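Local structure of transcriptional repressor PadR (Bacillus cereus, 6JYI) at residues Gly15-Gln19 against Lys20-Gly24; Lys28-Phe31 against Glu32-Thr36; Ile152-Asp155 against Val156-Ser160. The protein probably binds DNA as a dimeric transcriptional regulator of the PadR family, which carries a helix-turn-helix type of DNA-binding domain. One frame throughout, in Å; residues are numbered along the deposited sequence.

Interaction 1. Residues Gly15-Gln19 against Lys20-Gly24; sequences GLLMQ and KELSG
L17 turns CG away from its own carbonyl carbon (chi1 -65°), and L22 makes the same choice (chi1 -68°); L17 thereby directs CD2, and L22 CD1, into the contact across the turn that follows helix 8-19. The two leucines cross obliquely: CD2 of L17 reaches over the backbone of L22, 3.8 Å from its N and 3.9 Å from its CB. The other end of L22 leans on the residue before L17, where its CD1 lies 4.2 Å from CB of L16 and 4.0 Å from the L16 carbonyl O. L22 thus bridges two consecutive helix residues, one with CB and one with a terminal methyl.

On the solvent side, Q19 and K20 run alongside each other. K20 holds CG between its backbone N and carbonyl carbon (chi1 82°) and bends at its last torsion, which leaves NZ 3.6 Å from NE2 of Q19; two donors face each other here, a mere proximity and not a bond. The amide oxygen OE1 of Q19 is engaged elsewhere, by NH2 of R143. Beyond the turn, OG of S23 accepts from N of D26.

Between the two segments the union is therefore apolar: leucine methyls and methylenes hold the turn against the helix it leaves, while the polar groups turn outward, S23 to the next helix, the L22 backbone to Y75 of strand 72-77 and Q19 to R143.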
loop_
_atom_site.group_PDB
_atom_site.type_symbol
_atom_site.label_atom_id
_atom_site.label_comp_id
_atom_site.label_asym_id
_atom_site.label_seq_id
_atom_site.Cartn_x
_atom_site.Cartn_y
_atom_site.Cartn_z
ATOM N N GLY A 15 13.225 13.604 4.377
ATOM C CA GLY A 15 13.365 13.826 2.951
ATOM C C GLY A 15 12.679 15.045 2.411
ATOM O O GLY A 15 13.227 15.761 1.555
ATOM N N LEU A 16 11.481 15.313 2.883
ATOM C CA LEU A 16 10.768 16.504 2.449
ATOM C C LEU A 16 11.542 17.776 2.790
ATOM O O LEU A 16 11.733 18.667 1.944
ATOM C CB LEU A 16 9.390 16.535 3.106
ATOM C CG LEU A 16 8.318 15.655 2.471
ATOM C CD1 LEU A 16 7.001 15.758 3.309
ATOM C CD2 LEU A 16 8.076 16.059 1.005
ATOM N N LEU A 17 12.093 17.798 3.999
ATOM C CA LEU A 17 12.844 18.954 4.497
ATOM C C LEU A 17 14.227 19.133 3.845
ATOM O O LEU A 17 14.785 20.214 3.868
ATOM C CB LEU A 17 12.943 18.879 6.031
ATOM C CG LEU A 17 11.610 19.007 6.758
ATOM C CD1 LEU A 17 11.751 18.810 8.301
ATOM C CD2 LEU A 17 10.973 20.361 6.451
HETATM N N MSE A 18 14.734 18.083 3.218
HETATM C CA MSE A 18 15.988 18.153 2.459
HETATM C C MSE A 18 16.061 19.290 1.433
HETATM O O MSE A 18 17.073 19.957 1.357
HETATM C CB MSE A 18 16.302 16.800 1.776
HETATM C CG MSE A 18 16.743 15.760 2.715
HETATM SE SE MSE A 18 18.549 16.105 3.402
HETATM C CE MSE A 18 19.554 15.986 1.760
ATOM N N GLN A 19 15.007 19.550 0.669
ATOM C CA GLN A 19 15.076 20.692 -0.275
ATOM C C GLN A 19 14.983 22.056 0.380
ATOM O O GLN A 19 15.798 22.955 0.109
ATOM C CB GLN A 19 13.972 20.628 -1.308
ATOM C CG GLN A 19 14.045 21.781 -2.263
ATOM C CD GLN A 19 13.380 21.490 -3.581
ATOM O OE1 GLN A 19 13.804 20.593 -4.322
ATOM N NE2 GLN A 19 12.339 22.260 -3.899
ATOM N N LYS A 20 13.933 22.258 1.177
ATOM C CA LYS A 20 13.865 23.489 1.952
ATOM C C LYS A 20 12.951 23.374 3.138
ATOM O O LYS A 20 12.171 22.418 3.255
ATOM C CB LYS A 20 13.481 24.695 1.085
ATOM C CG LYS A 20 11.986 24.839 0.841
ATOM C CD LYS A 20 11.699 25.813 -0.289
ATOM C CE LYS A 20 10.331 25.532 -0.911
ATOM N NZ LYS A 20 10.308 24.179 -1.567
ATOM N N GLU A 21 13.106 24.346 4.023
ATOM C CA GLU A 21 12.284 24.463 5.175
ATOM C C GLU A 21 10.822 24.492 4.735
ATOM O O GLU A 21 10.480 25.041 3.690
ATOM C CB GLU A 21 12.666 25.694 6.023
ATOM C CG GLU A 21 12.462 27.124 5.392
ATOM C CD GLU A 21 13.648 27.619 4.550
ATOM O OE1 GLU A 21 14.518 26.792 4.163
ATOM O OE2 GLU A 21 13.683 28.840 4.234
ATOM N N LEU A 22 9.981 23.872 5.545
ATOM C CA LEU A 22 8.550 23.832 5.314
ATOM C C LEU A 22 7.821 24.065 6.625
ATOM O O LEU A 22 8.311 23.671 7.666
ATOM C CB LEU A 22 8.185 22.455 4.776
ATOM C CG LEU A 22 8.701 22.111 3.368
ATOM C CD1 LEU A 22 8.445 20.605 3.100
ATOM C CD2 LEU A 22 7.992 22.964 2.357
ATOM N N SER A 23 6.677 24.751 6.558
ATOM C CA SER A 23 5.775 24.829 7.692
ATOM C C SER A 23 5.095 23.475 7.912
ATOM O O SER A 23 5.058 22.613 7.001
ATOM C CB SER A 23 4.696 25.874 7.419
ATOM O OG SER A 23 3.905 25.490 6.299
ATOM N N GLY A 24 4.501 23.306 9.091
ATOM C CA GLY A 24 3.627 22.160 9.352
ATOM C C GLY A 24 2.493 22.050 8.349
ATOM O O GLY A 24 2.166 20.953 7.872
#

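Interaction 2. Residues Lys28-Phe31 against Glu32-Thr36; sequences KIVF and EDVFT
The rings of F31 and F35 lie obliquely to one another, centroids 5.4 Å apart and planes at 34°, an arrangement that is neither a stack nor a T. CD1 of F31 meets CB of F35 at 4.0 Å. At the edge of the F35 ring, near its plane, sits the carbonyl O of V30. V30 holds CG1 anti to the backbone N (chi1 -168°), which puts that methyl 4.0 Å from CE1 of F35. F35 also meets Y107 of the second subunit edge-to-face, and L16 and V12 of helix 8-19 cover it within the chain.

The flat carboxylate of D33 runs alongside I29, its OD2 3.4 Å from CG2; the same oxygen accepts a hydrogen bond from NE1 of W142. At 32-35 the helix widens into a pi-type turn. O of V30 takes N of V34 at 2.9 Å and, weakly, N of F35 at 3.4 Å, while N of T36 reaches O of F31 at 2.9 Å.

One carbonyl thus serves two donors, one of them weakly, within the widened turn. The buried carboxylate of D33 lies beside I29 and is touched by K138 of helix 114-142; the tryptophan N-H probably helps offset the cost of its burial.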
loop_
_atom_site.group_PDB
_atom_site.type_symbol
_atom_site.label_atom_id
_atom_site.label_comp_id
_atom_site.label_asym_id
_atom_site.label_seq_id
_atom_site.Cartn_x
_atom_site.Cartn_y
_atom_site.Cartn_z
ATOM N N LYS A 28 1.869 18.735 5.849
ATOM C CA LYS A 28 0.604 18.040 5.772
ATOM C C LYS A 28 0.018 18.004 4.342
ATOM O O LYS A 28 -0.499 16.982 3.890
ATOM C CB LYS A 28 -0.417 18.621 6.760
ATOM C CG LYS A 28 -0.162 18.114 8.205
ATOM C CD LYS A 28 -1.026 18.764 9.271
ATOM C CE LYS A 28 -2.463 18.472 9.113
ATOM N NZ LYS A 28 -3.261 19.031 10.227
ATOM N N ILE A 29 0.061 19.120 3.639
ATOM C CA ILE A 29 -0.559 19.145 2.312
ATOM C C ILE A 29 0.243 18.244 1.373
ATOM O O ILE A 29 -0.354 17.481 0.636
ATOM C CB ILE A 29 -0.725 20.559 1.749
ATOM C CG1 ILE A 29 -1.430 21.472 2.768
ATOM C CG2 ILE A 29 -1.558 20.522 0.449
ATOM C CD1 ILE A 29 -2.968 21.437 2.763
ATOM N N VAL A 30 1.576 18.294 1.415
ATOM C CA VAL A 30 2.380 17.400 0.539
ATOM C C VAL A 30 2.058 15.945 0.831
ATOM O O VAL A 30 1.918 15.131 -0.074
ATOM C CB VAL A 30 3.906 17.573 0.629
ATOM C CG1 VAL A 30 4.548 16.793 -0.571
ATOM C CG2 VAL A 30 4.273 18.995 0.478
ATOM N N PHE A 31 1.894 15.633 2.110
ATOM C CA PHE A 31 1.478 14.298 2.506
ATOM C C PHE A 31 0.131 13.891 1.900
ATOM O O PHE A 31 -0.005 12.784 1.372
ATOM C CB PHE A 31 1.367 14.177 4.020
ATOM C CG PHE A 31 2.435 13.346 4.642
ATOM C CD1 PHE A 31 2.249 11.998 4.793
ATOM C CD2 PHE A 31 3.627 13.913 5.046
ATOM C CE1 PHE A 31 3.188 11.202 5.339
ATOM C CE2 PHE A 31 4.617 13.117 5.623
ATOM C CZ PHE A 31 4.386 11.746 5.776
ATOM N N GLU A 32 -0.860 14.761 1.981
ATOM C CA GLU A 32 -2.175 14.413 1.481
ATOM C C GLU A 32 -2.186 14.338 -0.037
ATOM O O GLU A 32 -2.939 13.547 -0.615
ATOM C CB GLU A 32 -3.227 15.450 1.854
ATOM C CG GLU A 32 -3.399 15.754 3.310
ATOM C CD GLU A 32 -4.289 16.993 3.521
ATOM O OE1 GLU A 32 -4.587 17.717 2.530
ATOM O OE2 GLU A 32 -4.681 17.245 4.682
ATOM N N ASP A 33 -1.402 15.205 -0.671
ATOM C CA ASP A 33 -1.434 15.352 -2.123
ATOM C C ASP A 33 -0.665 14.236 -2.842
ATOM O O ASP A 33 -1.098 13.761 -3.898
ATOM C CB ASP A 33 -0.797 16.698 -2.541
ATOM C CG ASP A 33 -1.729 17.904 -2.363
ATOM O OD1 ASP A 33 -2.948 17.764 -2.052
ATOM O OD2 ASP A 33 -1.200 19.027 -2.557
ATOM N N VAL A 34 0.490 13.864 -2.282
ATOM C CA VAL A 34 1.487 13.028 -2.935
ATOM C C VAL A 34 1.669 11.717 -2.172
ATOM O O VAL A 34 1.443 10.638 -2.732
ATOM C CB VAL A 34 2.850 13.759 -2.998
ATOM C CG1 VAL A 34 3.949 12.830 -3.404
ATOM C CG2 VAL A 34 2.780 14.980 -3.910
ATOM N N PHE A 35 2.033 11.787 -0.891
ATOM C CA PHE A 35 2.406 10.563 -0.146
ATOM C C PHE A 35 1.252 9.616 0.206
ATOM O O PHE A 35 1.479 8.435 0.449
ATOM C CB PHE A 35 3.255 10.895 1.094
ATOM C CG PHE A 35 4.609 11.404 0.770
ATOM C CD1 PHE A 35 4.834 12.724 0.522
ATOM C CD2 PHE A 35 5.676 10.564 0.681
ATOM C CE1 PHE A 35 6.117 13.199 0.219
ATOM C CE2 PHE A 35 6.930 11.069 0.364
ATOM C CZ PHE A 35 7.124 12.383 0.139
ATOM N N THR A 36 0.017 10.098 0.219
ATOM C CA THR A 36 -1.161 9.221 0.350
ATOM C C THR A 36 -1.151 8.111 -0.749
ATOM O O THR A 36 -1.778 7.059 -0.588
ATOM C CB THR A 36 -2.469 10.061 0.311
ATOM O OG1 THR A 36 -3.645 9.250 0.545
ATOM C CG2 THR A 36 -2.613 10.713 -1.001
#

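Interaction 3. Residues Ile152-Asp155 against Val156-Ser160; sequences ISLD and VGIAS
I158 lies along L154 on the same side of helix 148-175, one turn further on, and its chain can be followed outward atom by atom. CB stands 3.7 Å from the carbonyl O of L154. CG1, anti to its own carbonyl carbon (chi1 -66°), passes closer to that oxygen, at 3.4 Å, and begins to meet CD1 of L154. The tip, CD1, ends methyl to methyl against CD1 of L154 at 3.7 Å. L154 reaches this place because its CG points away from the backbone N (chi1 174°), after which the second torsion swings CD1 back toward the next turn. Beneath the pair, N of I158 bonds to O of L154 with a nearly straight N-H...O angle of 176°. Outside the helix, L154 packs on L135 and Y139, and I158 on R136, all of helix 114-142.

A second apolar pair faces the partner subunit. V156 and I152 point the same way, their CG2 methyls 3.6 Å apart, and N of V156 holds O of I152 at 2.8 Å. I152 packs on L168 of the second subunit and V156 on its L103. The carboxylate of D155 lies close to E151, of like charge, but its OD2 forms a salt bridge with K171 of the second subunit, which probably eases that repulsion. S153 turns its hydroxyl to Y139 and to the E150 carbonyl.

S160 bonds through OG to S160 OG of the second subunit; together with the I152-L168 pair, this is consistent with the two copies of the helix passing each other in opposite directions. One helix with a face for helix 114-142 and another for its mate is characteristic of the C-terminal dimerisation region of PadR-type regulators.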
loop_
_atom_site.group_PDB
_atom_site.type_symbol
_atom_site.label_atom_id
_atom_site.label_comp_id
_atom_site.label_asym_id
_atom_site.label_seq_id
_atom_site.Cartn_x
_atom_site.Cartn_y
_atom_site.Cartn_z
ATOM N N ILE A 152 9.468 9.255 -12.094
ATOM C CA ILE A 152 9.168 7.801 -12.027
ATOM C C ILE A 152 8.066 7.511 -10.995
ATOM O O ILE A 152 7.138 6.753 -11.290
ATOM C CB ILE A 152 10.427 6.939 -11.778
ATOM C CG1 ILE A 152 11.442 7.174 -12.891
ATOM C CG2 ILE A 152 10.075 5.406 -11.637
ATOM C CD1 ILE A 152 12.806 6.506 -12.681
ATOM N N SER A 153 8.115 8.135 -9.824
ATOM C CA SER A 153 7.079 7.871 -8.799
ATOM C C SER A 153 5.699 8.198 -9.309
ATOM O O SER A 153 4.767 7.423 -9.122
ATOM C CB SER A 153 7.355 8.569 -7.433
ATOM O OG SER A 153 7.357 9.972 -7.502
ATOM N N LEU A 154 5.558 9.345 -9.975
ATOM C CA LEU A 154 4.297 9.717 -10.599
ATOM C C LEU A 154 3.854 8.739 -11.658
ATOM O O LEU A 154 2.697 8.263 -11.639
ATOM C CB LEU A 154 4.403 11.114 -11.230
ATOM C CG LEU A 154 3.254 11.659 -12.056
ATOM C CD1 LEU A 154 1.962 11.723 -11.214
ATOM C CD2 LEU A 154 3.643 13.052 -12.671
ATOM N N ASP A 155 4.735 8.479 -12.620
ATOM C CA ASP A 155 4.341 7.687 -13.794
ATOM C C ASP A 155 4.055 6.233 -13.417
ATOM O O ASP A 155 3.182 5.608 -13.994
ATOM C CB ASP A 155 5.415 7.720 -14.854
ATOM C CG ASP A 155 5.572 9.097 -15.475
ATOM O OD1 ASP A 155 4.844 10.022 -15.062
ATOM O OD2 ASP A 155 6.423 9.231 -16.365
ATOM N N VAL A 156 4.788 5.699 -12.454
ATOM C CA VAL A 156 4.496 4.334 -11.999
ATOM C C VAL A 156 3.118 4.278 -11.343
ATOM O O VAL A 156 2.287 3.377 -11.629
ATOM C CB VAL A 156 5.622 3.779 -11.112
ATOM C CG1 VAL A 156 5.265 2.414 -10.520
ATOM C CG2 VAL A 156 6.903 3.642 -11.943
ATOM N N GLY A 157 2.823 5.286 -10.531
ATOM C CA GLY A 157 1.530 5.368 -9.884
ATOM C C GLY A 157 0.377 5.459 -10.826
ATOM O O GLY A 157 -0.588 4.697 -10.697
ATOM N N ILE A 158 0.451 6.385 -11.775
ATOM C CA ILE A 158 -0.544 6.501 -12.812
ATOM C C ILE A 158 -0.643 5.204 -13.661
ATOM O O ILE A 158 -1.732 4.814 -14.026
ATOM C CB ILE A 158 -0.259 7.717 -13.722
ATOM C CG1 ILE A 158 -0.418 9.015 -12.899
ATOM C CG2 ILE A 158 -1.150 7.725 -14.977
ATOM C CD1 ILE A 158 -0.334 10.259 -13.729
ATOM N N ALA A 159 0.471 4.543 -13.940
ATOM C CA ALA A 159 0.457 3.325 -14.782
ATOM C C ALA A 159 -0.329 2.250 -14.050
ATOM O O ALA A 159 -1.208 1.597 -14.607
ATOM C CB ALA A 159 1.863 2.845 -15.076
ATOM N N SER A 160 -0.058 2.135 -12.758
ATOM C CA SER A 160 -0.691 1.135 -11.941
ATOM C C SER A 160 -2.186 1.398 -11.728
ATOM O O SER A 160 -3.013 0.536 -11.977
ATOM C CB SER A 160 0.068 1.045 -10.614
ATOM O OG SER A 160 -0.674 0.278 -9.702
#

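In the fold
Interactions 1 and 2 belong to consecutive helices of the PadR-like region and touch: L16 meets V30, F31 and F35, so the end of helix 8-19 packs on helix 24-35. Interaction 1 is partly at the surface, apolar inside and polar outside; interaction 2 is nearer the centre of the chain and more aromatic. Interaction 3, on helix 148-175, touches neither; it is buried, with regular helical bonds in place of the loop of interaction 1 and the widened turn. Interactions 2 and 3 both pack on helix 114-142, Y139 meeting V34 in one and S153 and L154 in the other. All three reach the second subunit, D155 of interaction 3 by a salt bridge to its K171.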